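Local coordinates for protein chitinase (Chromobacterium violaceum, PDB 4TXG) that probably hydrolyses glycosidic bonds of chitin as a family 18 glycoside hydrolase, and probably binds chitin through an additional carbohydrate-binding module, at residues 435-449 with 722-734. Residues are numbered along the deposited sequence; the frame is centred on the assembly and turned at random.
With CS (cesium ion), chain K; CS (cesium ion), chain G.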
ATOM      1  N   ASN A 435     -18.703 -10.280  13.107  1.00 11.06           N
ATOM      2  CA  ASN A 435     -17.883 -11.374  12.577  1.00 13.11           C
ATOM      3  C   ASN A 435     -17.058 -11.023  11.344  1.00 11.95           C
ATOM      4  O   ASN A 435     -16.833 -11.863  10.467  1.00 12.60           O
ATOM      5  CB  ASN A 435     -18.749 -12.582  12.279  1.00 17.15           C
ATOM      6  CG  ASN A 435     -19.163 -13.298  13.542  1.00 23.68           C
ATOM      7  OD1 ASN A 435     -20.274 -13.112  14.024  1.00 23.48           O
ATOM      8  ND2 ASN A 435     -18.246 -14.091  14.114  1.00 23.77           N
ATOM      9  N   ILE A 436     -16.588  -9.785  11.305  1.00 10.03           N
ATOM     10  CA  ILE A 436     -15.639  -9.365  10.288  1.00  8.29           C
ATOM     11  C   ILE A 436     -14.220  -9.466  10.830  1.00 11.38           C
ATOM     12  O   ILE A 436     -13.879  -8.795  11.801  1.00 13.50           O
ATOM     13  CB  ILE A 436     -15.920  -7.931   9.828  1.00  8.42           C
ATOM     14  CG1 ILE A 436     -17.305  -7.879   9.158  1.00 14.70           C
ATOM     15  CG2 ILE A 436     -14.818  -7.436   8.875  1.00 10.73           C
ATOM     16  CD1 ILE A 436     -17.635  -6.556   8.525  1.00 17.22           C
ATOM     17  N   GLY A 437     -13.402 -10.319  10.216  1.00  9.16           N
ATOM     18  CA  GLY A 437     -11.981 -10.381  10.543  1.00 10.52           C
ATOM     19  C   GLY A 437     -11.191  -9.574   9.524  1.00  9.66           C
ATOM     20  O   GLY A 437     -11.476  -9.666   8.338  1.00  8.89           O
ATOM     21  N   TYR A 438     -10.198  -8.798   9.962  1.00  9.43           N
ATOM     22  CA  TYR A 438      -9.632  -7.776   9.071  1.00  9.47           C
ATOM     23  C   TYR A 438      -8.177  -7.962   8.640  1.00  7.92           C
ATOM     24  O   TYR A 438      -7.682  -7.168   7.842  1.00 10.64           O
ATOM     25  CB  TYR A 438      -9.768  -6.389   9.715  1.00  9.09           C
ATOM     26  CG  TYR A 438      -9.149  -6.298  11.085  1.00  8.62           C
ATOM     27  CD1 TYR A 438      -7.799  -6.002  11.243  1.00 12.48           C
ATOM     28  CD2 TYR A 438      -9.914  -6.525  12.219  1.00 12.35           C
ATOM     29  CE1 TYR A 438      -7.230  -5.935  12.503  1.00 17.63           C
ATOM     30  CE2 TYR A 438      -9.355  -6.452  13.477  1.00 15.56           C
ATOM     31  CZ  TYR A 438      -8.021  -6.157  13.613  1.00 21.13           C
ATOM     32  OH  TYR A 438      -7.476  -6.094  14.874  1.00 24.20           O
ATOM     33  N   LEU A 439      -7.486  -8.984   9.145  1.00  6.30           N
ATOM     34  CA  LEU A 439      -6.074  -9.171   8.797  1.00  8.04           C
ATOM     35  C   LEU A 439      -5.941  -9.955   7.496  1.00  7.59           C
ATOM     36  O   LEU A 439      -5.417 -11.074   7.472  1.00  8.64           O
ATOM     37  CB  LEU A 439      -5.312  -9.887   9.927  1.00  8.55           C
ATOM     38  CG  LEU A 439      -4.985  -9.039  11.159  1.00 17.24           C
ATOM     39  CD1 LEU A 439      -4.186  -9.838  12.177  1.00 13.84           C
ATOM     40  CD2 LEU A 439      -4.224  -7.779  10.745  1.00 17.03           C
ATOM     41  N   ASN A 440      -6.421  -9.369   6.411  1.00  7.26           N
ATOM     42  CA  ASN A 440      -6.383 -10.057   5.129  1.00  7.50           C
ATOM     43  C   ASN A 440      -6.501  -9.074   3.978  1.00  6.84           C
ATOM     44  O   ASN A 440      -6.985  -7.960   4.147  1.00  6.95           O
ATOM     45  CB  ASN A 440      -7.495 -11.116   5.055  1.00  7.40           C
ATOM     46  CG  ASN A 440      -8.880 -10.522   5.285  1.00  7.51           C
ATOM     47  OD1 ASN A 440      -9.522 -10.056   4.349  1.00  6.65           O
ATOM     48  ND2 ASN A 440      -9.339 -10.528   6.538  1.00  7.54           N
ATOM     49  N   THR A 441      -6.030  -9.507   2.815  1.00  5.39           N
ATOM     50  CA  THR A 441      -5.960  -8.687   1.611  1.00  6.04           C
ATOM     51  C   THR A 441      -7.331  -8.173   1.183  1.00  5.60           C
ATOM     52  O   THR A 441      -7.485  -7.001   0.817  1.00  6.21           O
ATOM     53  CB  THR A 441      -5.324  -9.510   0.470  1.00  5.19           C
ATOM     54  OG1 THR A 441      -4.021  -9.936   0.892  1.00  7.65           O
ATOM     55  CG2 THR A 441      -5.195  -8.690  -0.818  1.00  7.84           C
ATOM     56  N   ASP A 442      -8.325  -9.051   1.259  1.00  5.75           N
ATOM     57  CA  ASP A 442      -9.687  -8.721   0.836  1.00  6.01           C
ATOM     58  C   ASP A 442     -10.236  -7.572   1.680  1.00  7.21           C
ATOM     59  O   ASP A 442     -10.873  -6.656   1.140  1.00  5.84           O
ATOM     60  CB  ASP A 442     -10.585  -9.965   0.936  1.00  6.98           C
ATOM     61  CG  ASP A 442     -12.013  -9.712   0.491  1.00  9.43           C
ATOM     62  OD1 ASP A 442     -12.313  -9.851  -0.718  1.00  8.74           O
ATOM     63  OD2 ASP A 442     -12.854  -9.402   1.362  1.00  9.83           O
ATOM     64  N   TRP A 443      -9.965  -7.595   2.987  1.00  5.85           N
ATOM     65  CA  TRP A 443     -10.488  -6.547   3.873  1.00  6.02           C
ATOM     66  C   TRP A 443      -9.835  -5.214   3.528  1.00  8.11           C
ATOM     67  O   TRP A 443     -10.511  -4.183   3.417  1.00  6.02           O
ATOM     68  CB  TRP A 443     -10.257  -6.881   5.362  1.00  6.19           C
ATOM     69  CG  TRP A 443     -10.785  -5.784   6.261  1.00  6.45           C
ATOM     70  CD1 TRP A 443     -12.036  -5.690   6.798  1.00  8.41           C
ATOM     71  CD2 TRP A 443     -10.080  -4.605   6.675  1.00  6.76           C
ATOM     72  NE1 TRP A 443     -12.152  -4.529   7.536  1.00  7.03           N
ATOM     73  CE2 TRP A 443     -10.961  -3.847   7.477  1.00  6.81           C
ATOM     74  CE3 TRP A 443      -8.778  -4.127   6.459  1.00  6.21           C
ATOM     75  CZ2 TRP A 443     -10.592  -2.631   8.057  1.00  7.82           C
ATOM     76  CZ3 TRP A 443      -8.408  -2.911   7.026  1.00  6.37           C
ATOM     77  CH2 TRP A 443      -9.316  -2.175   7.821  1.00  9.26           C
ATOM     78  N   ALA A 444      -8.515  -5.236   3.352  1.00  5.65           N
ATOM     79  CA  ALA A 444      -7.770  -4.018   3.038  1.00  8.77           C
ATOM     80  C   ALA A 444      -8.219  -3.403   1.714  1.00  7.16           C
ATOM     81  O   ALA A 444      -8.354  -2.186   1.601  1.00  5.64           O
ATOM     82  CB  ALA A 444      -6.274  -4.311   3.005  1.00  7.87           C
ATOM     83  N   TYR A 445      -8.422  -4.237   0.696  1.00  5.44           N
ATOM     84  CA  TYR A 445      -8.943  -3.741  -0.573  1.00  5.47           C
ATOM     85  C   TYR A 445     -10.267  -3.008  -0.345  1.00  6.25           C
ATOM     86  O   TYR A 445     -10.488  -1.891  -0.836  1.00  5.83           O
ATOM     87  CB  TYR A 445      -9.142  -4.892  -1.564  1.00  6.48           C
ATOM     88  CG  TYR A 445     -10.072  -4.542  -2.702  1.00  6.47           C
ATOM     89  CD1 TYR A 445      -9.656  -3.705  -3.740  1.00  7.14           C
ATOM     90  CD2 TYR A 445     -11.369  -5.037  -2.734  1.00  7.46           C
ATOM     91  CE1 TYR A 445     -10.513  -3.375  -4.776  1.00  6.80           C
ATOM     92  CE2 TYR A 445     -12.228  -4.713  -3.776  1.00  6.02           C
ATOM     93  CZ  TYR A 445     -11.798  -3.883  -4.783  1.00  7.85           C
ATOM     94  OH  TYR A 445     -12.665  -3.555  -5.810  1.00  9.61           O
ATOM     95  N   HIS A 446     -11.152  -3.639   0.407  1.00  5.90           N
ATOM     96  CA  HIS A 446     -12.471  -3.061   0.616  1.00  6.40           C
ATOM     97  C   HIS A 446     -12.408  -1.791   1.454  1.00  7.93           C
ATOM     98  O   HIS A 446     -13.223  -0.879   1.258  1.00  6.77           O
ATOM     99  CB  HIS A 446     -13.401  -4.101   1.233  1.00  6.41           C
ATOM    100  CG  HIS A 446     -13.951  -5.044   0.208  1.00  8.70           C
ATOM    101  ND1 HIS A 446     -14.796  -4.619  -0.789  1.00  8.48           N
ATOM    102  CD2 HIS A 446     -13.716  -6.358  -0.017  1.00  8.46           C
ATOM    103  CE1 HIS A 446     -15.096  -5.645  -1.573  1.00 10.24           C
ATOM    104  NE2 HIS A 446     -14.462  -6.710  -1.123  1.00  9.44           N
ATOM    105  N   TYR A 447     -11.427  -1.703   2.348  1.00  6.25           N
ATOM    106  CA  TYR A 447     -11.198  -0.448   3.058  1.00  6.44           C
ATOM    107  C   TYR A 447     -10.916   0.682   2.053  1.00  6.44           C
ATOM    108  O   TYR A 447     -11.528   1.753   2.110  1.00  6.77           O
ATOM    109  CB  TYR A 447     -10.025  -0.574   4.064  1.00  6.37           C
ATOM    110  CG  TYR A 447      -9.573   0.776   4.592  1.00  6.59           C
ATOM    111  CD1 TYR A 447      -8.639   1.538   3.895  1.00  6.50           C
ATOM    112  CD2 TYR A 447     -10.112   1.312   5.764  1.00  6.99           C
ATOM    113  CE1 TYR A 447      -8.252   2.783   4.346  1.00  6.79           C
ATOM    114  CE2 TYR A 447      -9.718   2.560   6.220  1.00  7.28           C
ATOM    115  CZ  TYR A 447      -8.785   3.290   5.499  1.00  8.00           C
ATOM    116  OH  TYR A 447      -8.367   4.547   5.945  1.00  7.75           O
ATOM    117  N   TYR A 448      -9.985   0.445   1.137  1.00  6.16           N
ATOM    118  CA  TYR A 448      -9.551   1.523   0.242  1.00  8.18           C
ATOM    119  C   TYR A 448     -10.623   1.917  -0.775  1.00  8.10           C
ATOM    120  O   TYR A 448     -10.610   3.040  -1.281  1.00  7.40           O
ATOM    121  CB  TYR A 448      -8.224   1.141  -0.446  1.00  6.44           C
ATOM    122  CG  TYR A 448      -7.091   1.337   0.548  1.00  5.91           C
ATOM    123  CD1 TYR A 448      -6.623   2.608   0.842  1.00  6.31           C
ATOM    124  CD2 TYR A 448      -6.541   0.261   1.240  1.00  5.74           C
ATOM    125  CE1 TYR A 448      -5.630   2.816   1.786  1.00  6.23           C
ATOM    126  CE2 TYR A 448      -5.536   0.459   2.193  1.00  7.30           C
ATOM    127  CZ  TYR A 448      -5.084   1.740   2.453  1.00  6.87           C
ATOM    128  OH  TYR A 448      -4.091   1.971   3.397  1.00  7.61           O
ATOM    129  N   ARG A 449     -11.577   1.029  -1.049  1.00  7.56           N
ATOM    130  CA  ARG A 449     -12.672   1.387  -1.952  1.00  7.59           C
ATOM    131  C   ARG A 449     -13.604   2.439  -1.360  1.00  7.00           C
ATOM    132  O   ARG A 449     -14.437   3.004  -2.071  1.00  7.75           O
ATOM    133  CB  ARG A 449     -13.481   0.149  -2.336  1.00  6.59           C
ATOM    134  CG  ARG A 449     -12.737  -0.772  -3.285  1.00  6.32           C
ATOM    135  CD  ARG A 449     -12.610  -0.125  -4.676  1.00  8.40           C
ATOM    136  NE  ARG A 449     -13.899  -0.206  -5.357  1.00 22.47           N
ATOM    137  CZ  ARG A 449     -14.778   0.776  -5.395  1.00 24.10           C
ATOM    138  NH1 ARG A 449     -14.494   1.940  -4.826  1.00 40.27           N
ATOM    139  NH2 ARG A 449     -15.933   0.603  -6.011  1.00 10.59           N
ATOM    140  N   HIS A 722     -22.777  -6.231   2.510  1.00 10.58           N
ATOM    141  CA  HIS A 722     -22.262  -7.393   3.212  1.00 11.19           C
ATOM    142  C   HIS A 722     -22.965  -7.630   4.544  1.00 15.37           C
ATOM    143  O   HIS A 722     -23.093  -6.718   5.355  1.00 15.38           O
ATOM    144  CB  HIS A 722     -20.761  -7.275   3.468  1.00 13.10           C
ATOM    145  CG  HIS A 722     -20.214  -8.449   4.206  1.00 10.65           C
ATOM    146  ND1 HIS A 722     -19.809  -9.607   3.568  1.00 10.27           N
ATOM    147  CD2 HIS A 722     -20.084  -8.691   5.533  1.00 11.15           C
ATOM    148  CE1 HIS A 722     -19.431 -10.493   4.467  1.00 12.21           C
ATOM    149  NE2 HIS A 722     -19.590  -9.962   5.672  1.00 10.93           N
ATOM    150  N   SER A 723     -23.374  -8.875   4.766  1.00 15.15           N
ATOM    151  CA  SER A 723     -23.918  -9.298   6.050  1.00 23.57           C
ATOM    152  C   SER A 723     -23.268 -10.607   6.472  1.00 20.98           C
ATOM    153  O   SER A 723     -22.838 -11.395   5.630  1.00 19.52           O
ATOM    154  CB  SER A 723     -25.438  -9.460   5.971  1.00 28.89           C
ATOM    155  OG  SER A 723     -26.049  -8.241   5.585  1.00 35.63           O
ATOM    156  N   GLY A 724     -23.190 -10.832   7.778  1.00 21.30           N
ATOM    157  CA  GLY A 724     -22.629 -12.062   8.299  1.00 22.79           C
ATOM    158  C   GLY A 724     -21.117 -12.057   8.296  1.00 19.44           C
ATOM    159  O   GLY A 724     -20.480 -11.030   8.058  1.00 18.08           O
ATOM    160  N   SER A 725     -20.545 -13.224   8.561  1.00 17.20           N
ATOM    161  CA  SER A 725     -19.099 -13.397   8.575  1.00 15.72           C
ATOM    162  C   SER A 725     -18.479 -13.074   7.211  1.00 15.03           C
ATOM    163  O   SER A 725     -19.160 -13.182   6.187  1.00 13.63           O
ATOM    164  CB  SER A 725     -18.778 -14.830   8.994  1.00 16.49           C
ATOM    165  OG  SER A 725     -17.628 -15.316   8.359  1.00 23.03           O
ATOM    166  N   ASN A 726     -17.210 -12.660   7.193  1.00 11.35           N
ATOM    167  CA  ASN A 726     -16.520 -12.430   5.922  1.00  9.19           C
ATOM    168  C   ASN A 726     -15.571 -13.575   5.584  1.00 11.39           C
ATOM    169  O   ASN A 726     -14.636 -13.415   4.807  1.00 14.61           O
ATOM    170  CB  ASN A 726     -15.779 -11.077   5.907  1.00  9.13           C
ATOM    171  CG  ASN A 726     -14.612 -11.006   6.898  1.00  9.33           C
ATOM    172  OD1 ASN A 726     -14.651 -11.598   7.973  1.00  9.13           O
ATOM    173  ND2 ASN A 726     -13.578 -10.246   6.538  1.00  8.10           N
ATOM    174  N   VAL A 727     -15.830 -14.754   6.143  1.00 12.76           N
ATOM    175  CA  VAL A 727     -15.115 -15.937   5.679  1.00 14.79           C
ATOM    176  C   VAL A 727     -15.436 -16.152   4.201  1.00 15.84           C
ATOM    177  O   VAL A 727     -16.607 -16.128   3.797  1.00 15.69           O
ATOM    178  CB  VAL A 727     -15.484 -17.186   6.501  1.00 20.39           C
ATOM    179  CG1 VAL A 727     -14.937 -18.444   5.838  1.00 23.92           C
ATOM    180  CG2 VAL A 727     -14.954 -17.045   7.912  1.00 21.80           C
ATOM    181  N   GLY A 728     -14.397 -16.321   3.387  1.00 15.38           N
ATOM    182  CA  GLY A 728     -14.582 -16.480   1.955  1.00 15.96           C
ATOM    183  C   GLY A 728     -14.697 -15.151   1.234  1.00 14.29           C
ATOM    184  O   GLY A 728     -14.982 -15.104   0.030  1.00 17.77           O
ATOM    185  N   GLY A 729     -14.493 -14.067   1.976  1.00  9.89           N
ATOM    186  CA  GLY A 729     -14.460 -12.726   1.409  1.00 11.04           C
ATOM    187  C   GLY A 729     -15.681 -11.885   1.719  1.00 12.09           C
ATOM    188  O   GLY A 729     -16.765 -12.412   1.942  1.00 12.33           O
ATOM    189  N   LEU A 730     -15.506 -10.563   1.741  1.00  9.52           N
ATOM    190  CA  LEU A 730     -16.641  -9.657   1.869  1.00  9.70           C
ATOM    191  C   LEU A 730     -17.527  -9.787   0.627  1.00 10.87           C
ATOM    192  O   LEU A 730     -17.015  -9.957  -0.475  1.00  9.70           O
ATOM    193  CB  LEU A 730     -16.150  -8.220   2.058  1.00  7.80           C
ATOM    194  CG  LEU A 730     -15.538  -7.985   3.444  1.00  7.64           C
ATOM    195  CD1 LEU A 730     -14.597  -6.768   3.444  1.00  7.50           C
ATOM    196  CD2 LEU A 730     -16.658  -7.815   4.459  1.00  7.79           C
ATOM    197  N   LYS A 731     -18.847  -9.717   0.803  1.00  8.77           N
ATOM    198  CA  LYS A 731     -19.770 -10.092  -0.269  1.00  9.16           C
ATOM    199  C   LYS A 731     -20.211  -8.932  -1.154  1.00 12.92           C
ATOM    200  O   LYS A 731     -20.994  -9.121  -2.090  1.00 14.67           O
ATOM    201  CB  LYS A 731     -21.007 -10.774   0.322  1.00  9.63           C
ATOM    202  CG  LYS A 731     -20.705 -12.097   1.011  1.00 15.59           C
ATOM    203  CD  LYS A 731     -21.870 -12.502   1.905  1.00 25.71           C
ATOM    204  CE  LYS A 731     -21.493 -13.641   2.845  1.00 35.65           C
ATOM    205  NZ  LYS A 731     -22.506 -13.789   3.932  1.00 41.20           N
ATOM    206  N   GLY A 732     -19.717  -7.737  -0.860  1.00  9.32           N
ATOM    207  CA  GLY A 732     -20.013  -6.565  -1.663  1.00  9.43           C
ATOM    208  C   GLY A 732     -19.051  -5.441  -1.327  1.00 10.32           C
ATOM    209  O   GLY A 732     -18.266  -5.560  -0.388  1.00  9.65           O
ATOM    210  N   ASP A 733     -19.115  -4.356  -2.096  1.00  9.55           N
ATOM    211  CA  ASP A 733     -18.254  -3.190  -1.900  1.00  7.42           C
ATOM    212  C   ASP A 733     -18.771  -2.217  -0.833  1.00  7.55           C
ATOM    213  O   ASP A 733     -17.988  -1.689  -0.035  1.00  9.32           O
ATOM    214  CB  ASP A 733     -18.097  -2.410  -3.212  1.00  8.29           C
ATOM    215  CG  ASP A 733     -17.288  -3.155  -4.260  1.00 14.11           C
ATOM    216  OD1 ASP A 733     -16.598  -4.138  -3.920  1.00 13.71           O
ATOM    217  OD2 ASP A 733     -17.325  -2.732  -5.439  1.00 13.41           O
ATOM    218  N   PHE A 734     -20.075  -1.949  -0.841  1.00  7.40           N
ATOM    219  CA  PHE A 734     -20.594  -0.880   0.005  1.00  7.27           C
ATOM    220  C   PHE A 734     -21.843  -1.233   0.764  1.00  8.30           C
ATOM    221  O   PHE A 734     -22.704  -1.972   0.285  1.00  8.87           O
ATOM    222  CB  PHE A 734     -20.887   0.366  -0.833  1.00  8.48           C
ATOM    223  CG  PHE A 734     -19.699   0.874  -1.586  1.00  7.93           C
ATOM    224  CD1 PHE A 734     -18.617   1.409  -0.904  1.00  9.41           C
ATOM    225  CD2 PHE A 734     -19.658   0.807  -2.970  1.00 10.62           C
ATOM    226  CE1 PHE A 734     -17.515   1.891  -1.596  1.00  8.53           C
ATOM    227  CE2 PHE A 734     -18.547   1.271  -3.673  1.00 11.88           C
ATOM    228  CZ  PHE A 734     -17.480   1.814  -2.990  1.00  7.52           C
TER
HETATM  229 CS    CS K 810     -19.158 -17.884   3.266  1.00145.30          CS
HETATM  230 CS    CS G 806     -25.077  -1.903  -1.630  1.00 92.17          CS
HETATM  231  O   HOH W   1     -12.280  -9.669   3.975  1.00  5.74           O
HETATM  232  O   HOH W   2     -14.609  -9.381  -1.611  1.00 11.74           O
HETATM  233  O   HOH W   3     -14.945  -5.094  -5.878  1.00 11.99           O
HETATM  234  O   HOH W   4     -15.320  -1.946  -0.361  1.00 11.47           O
HETATM  235  O   HOH W   5     -20.000 -15.960   5.342  1.00 31.36           O
HETATM  236  O   HOH W   6     -18.220 -14.686   2.061  1.00 27.07           O
HETATM  237  O   HOH W   7     -24.402   1.078  -2.710  1.00 19.88           O
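Gly437 O is gripped by two side-chain amides, Asn726 ND2 from across the contact at 2.8 Å and Asn440 ND2 from its own segment. Here helix 441-448 of the family 18 TIM barrel, with the loop leading into it, meets the long loop between strands 716-719 and 734-740 of the C-terminal beta domain. Asn726 reads the backbone of Gly437 at both ends: its ND2 donates almost straight (170°), while Gly437 N donates to Asn726 OD1 at 2.9 Å. With chi1 66°, CG of Asn726 is tucked between its own backbone N and carbonyl carbon, and the amide faces Gly437. Asn440, the helix N-cap, accepts from Trp443 N through OD1, and water 1 ties that OD1 to Asp442 OD2 and Asn726 ND2. Leu730 N, just past the type II beta turn from Asn726 to Gly729, donates to Asp442 OD2 at 2.9 Å, coming from above the carboxylate plane; Asp442 OD1 also accepts from Trp591 NE1. Leu730 runs antiparallel alongside His446, its CD1 3.6 Å from His446 CD2. Both imidazole nitrogens of His446 meet waters: water 2 links NE2 to Asp442 OD1 and Leu730 O, water 4 links ND1 to Asp733 O. Asp733 OD1 lies at the ring edge, 3.2 Å from His446 CE1, and OD2 makes a long salt bridge with Arg449 NH2. The bent Arg449 chain brings its guanidinium to the end of the Phe734 ring, planes 80° apart, and Arg449 O lies near the ring plane, 3.3 Å from Phe734 CE1.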